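Putative transporter (Clostridium difficile 630, PDB 3LV9) is a putative membrane transporter of the UPF0053 family, whose CBS-domain pair, the part crystallised here, probably has a regulatory role. Local coordinates at residues 75-80 and 93-98. Sequence-based numbering, arbitrary orientation.
Sequences IRDLYN and ILRDII
In this CBS-domain pair the loop that follows helix 75-85 and leads into strand 98-101 folds back on that helix, where Ile93 and Arg95 meet Asp77 and Leu78. The apolar half of the contact belongs to Ile93. Its CG2 rests 3.8 Å from CB of Asp77, while CD1 reaches the helix backbone, 3.8 Å from N of Leu78. That reach follows from the first torsion (chi1 53°), which sets CG1 between the backbone N and the carbonyl carbon and sends CG2 and CD1 to neighbouring residues of the helix. The Leu78 and Ile93 side chains cross at roughly a right angle, with CD2 of Leu78 4.1 Å from CD1 of Ile93; Leu51, Ile88 and Leu90 also pack on Leu78.

Two residues on, Arg95 returns towards the helix, its chain bent at chi3 (138°), and forms a salt bridge between NH1 and Asp77 OD2 (2.8 Å). OD2 lies over one face of the guanidinium, well out of its plane, so no N-H points at it and the attraction is of charge alone; the carboxylate and guanidinium planes are 52° apart. A backbone hydrogen bond between Arg95 and Phe72 ties the same loop to strand 69-74. Helix 75-85 and strand 69-74 thus both hold the connection that leads into strand 98-101, an arrangement in keeping with the paired-repeat architecture of a CBS module.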
loop_
_atom_site.group_PDB
_atom_site.type_symbol
_atom_site.label_atom_id
_atom_site.label_comp_id
_atom_site.label_asym_id
_atom_site.label_seq_id
_atom_site.Cartn_x
_atom_site.Cartn_y
_atom_site.Cartn_z
ATOM N N ILE A 75 7.384 4.654 0.363
ATOM C CA ILE A 75 8.374 3.657 0.710
ATOM C C ILE A 75 9.296 3.226 -0.494
ATOM O O ILE A 75 10.462 2.918 -0.318
ATOM C CB ILE A 75 7.599 2.467 1.376
ATOM C CG1 ILE A 75 8.440 1.656 2.317
ATOM C CG2 ILE A 75 6.940 1.531 0.338
ATOM C CD1 ILE A 75 7.793 0.291 2.579
ATOM N N ARG A 76 8.774 3.207 -1.717
ATOM C CA ARG A 76 9.533 2.700 -2.868
ATOM C C ARG A 76 10.638 3.637 -3.249
ATOM O O ARG A 76 11.755 3.219 -3.619
ATOM C CB ARG A 76 8.648 2.524 -4.092
ATOM C CG ARG A 76 8.151 1.140 -4.209
ATOM C CD ARG A 76 7.532 0.877 -5.553
ATOM N NE ARG A 76 6.424 1.764 -5.859
ATOM C CZ ARG A 76 5.130 1.521 -5.609
ATOM N NH1 ARG A 76 4.226 2.430 -5.972
ATOM N NH2 ARG A 76 4.719 0.396 -5.007
ATOM N N ASP A 77 10.276 4.906 -3.225
ATOM C CA ASP A 77 11.218 5.987 -3.386
ATOM C C ASP A 77 12.344 5.941 -2.340
ATOM O O ASP A 77 13.502 6.084 -2.697
ATOM C CB ASP A 77 10.496 7.323 -3.284
ATOM C CG ASP A 77 9.312 7.426 -4.191
ATOM O OD1 ASP A 77 9.116 6.551 -5.051
ATOM O OD2 ASP A 77 8.570 8.407 -4.026
ATOM N N LEU A 78 12.014 5.750 -1.068
ATOM C CA LEU A 78 13.033 5.668 -0.030
ATOM C C LEU A 78 14.008 4.530 -0.358
ATOM O O LEU A 78 15.249 4.680 -0.293
ATOM C CB LEU A 78 12.424 5.409 1.359
ATOM C CG LEU A 78 12.028 6.553 2.309
ATOM C CD1 LEU A 78 11.227 6.020 3.505
ATOM C CD2 LEU A 78 13.174 7.331 2.845
ATOM N N TYR A 79 13.443 3.371 -0.681
ATOM C CA TYR A 79 14.239 2.152 -0.855
ATOM C C TYR A 79 15.077 2.311 -2.126
ATOM O O TYR A 79 16.269 1.995 -2.122
ATOM C CB TYR A 79 13.346 0.911 -0.946
ATOM C CG TYR A 79 12.786 0.320 0.355
ATOM C CD1 TYR A 79 13.507 0.358 1.531
ATOM C CD2 TYR A 79 11.561 -0.351 0.378
ATOM C CE1 TYR A 79 13.035 -0.219 2.683
ATOM C CE2 TYR A 79 11.089 -0.933 1.542
ATOM C CZ TYR A 79 11.843 -0.849 2.686
ATOM O OH TYR A 79 11.442 -1.384 3.874
ATOM N N ASN A 80 14.499 2.839 -3.196
ATOM C CA ASN A 80 15.300 3.079 -4.406
ATOM C C ASN A 80 16.467 4.056 -4.165
ATOM O O ASN A 80 17.542 3.870 -4.747
ATOM C CB ASN A 80 14.435 3.593 -5.566
ATOM C CG ASN A 80 13.528 2.499 -6.168
ATOM O OD1 ASN A 80 13.836 1.312 -6.075
ATOM N ND2 ASN A 80 12.407 2.910 -6.777
ATOM N N ILE A 93 12.575 13.365 -2.644
ATOM C CA ILE A 93 11.437 12.450 -2.854
ATOM C C ILE A 93 10.202 12.893 -2.107
ATOM O O ILE A 93 9.179 12.206 -2.108
ATOM C CB ILE A 93 11.778 11.006 -2.464
ATOM C CG1 ILE A 93 12.329 10.953 -1.046
ATOM C CG2 ILE A 93 12.798 10.388 -3.503
ATOM C CD1 ILE A 93 12.435 9.531 -0.491
ATOM N N LEU A 94 10.301 14.064 -1.486
ATOM C CA LEU A 94 9.219 14.598 -0.649
ATOM C C LEU A 94 8.037 14.975 -1.544
ATOM O O LEU A 94 8.211 15.667 -2.538
ATOM C CB LEU A 94 9.735 15.817 0.137
ATOM C CG LEU A 94 9.016 16.302 1.386
ATOM C CD1 LEU A 94 8.922 15.177 2.390
ATOM C CD2 LEU A 94 9.751 17.563 1.979
ATOM N N ARG A 95 6.861 14.467 -1.190
ATOM C CA ARG A 95 5.594 14.657 -1.941
ATOM C C ARG A 95 4.591 15.444 -1.078
ATOM O O ARG A 95 4.561 15.274 0.129
ATOM C CB ARG A 95 4.996 13.295 -2.287
ATOM C CG ARG A 95 5.731 12.532 -3.380
ATOM C CD ARG A 95 5.423 11.034 -3.345
ATOM N NE ARG A 95 5.213 10.454 -4.681
ATOM C CZ ARG A 95 6.148 10.253 -5.615
ATOM N NH1 ARG A 95 7.420 10.588 -5.419
ATOM N NH2 ARG A 95 5.801 9.711 -6.778
ATOM N N ASP A 96 3.775 16.295 -1.700
ATOM C CA ASP A 96 2.895 17.219 -0.953
ATOM C C ASP A 96 1.753 16.510 -0.232
ATOM O O ASP A 96 1.299 15.447 -0.675
ATOM C CB ASP A 96 2.368 18.315 -1.877
ATOM C CG ASP A 96 3.487 19.336 -2.273
ATOM O OD1 ASP A 96 3.837 20.180 -1.397
ATOM O OD2 ASP A 96 4.020 19.288 -3.438
ATOM N N ILE A 97 1.337 17.068 0.912
ATOM C CA ILE A 97 0.097 16.624 1.581
ATOM C C ILE A 97 -0.935 17.767 1.574
ATOM O O ILE A 97 -0.638 18.936 1.259
ATOM C CB ILE A 97 0.279 16.119 3.074
ATOM C CG1 ILE A 97 1.272 16.991 3.837
ATOM C CG2 ILE A 97 0.705 14.646 3.178
ATOM C CD1 ILE A 97 0.776 18.384 4.068
ATOM N N ILE A 98 -2.161 17.393 1.916
ATOM C CA ILE A 98 -3.223 18.347 2.221
ATOM C C ILE A 98 -3.555 18.272 3.716
ATOM O O ILE A 98 -3.291 17.261 4.378
ATOM C CB ILE A 98 -4.490 18.080 1.361
ATOM C CG1 ILE A 98 -5.068 16.684 1.607
ATOM C CG2 ILE A 98 -4.161 18.187 -0.141
ATOM C CD1 ILE A 98 -6.490 16.595 1.136
#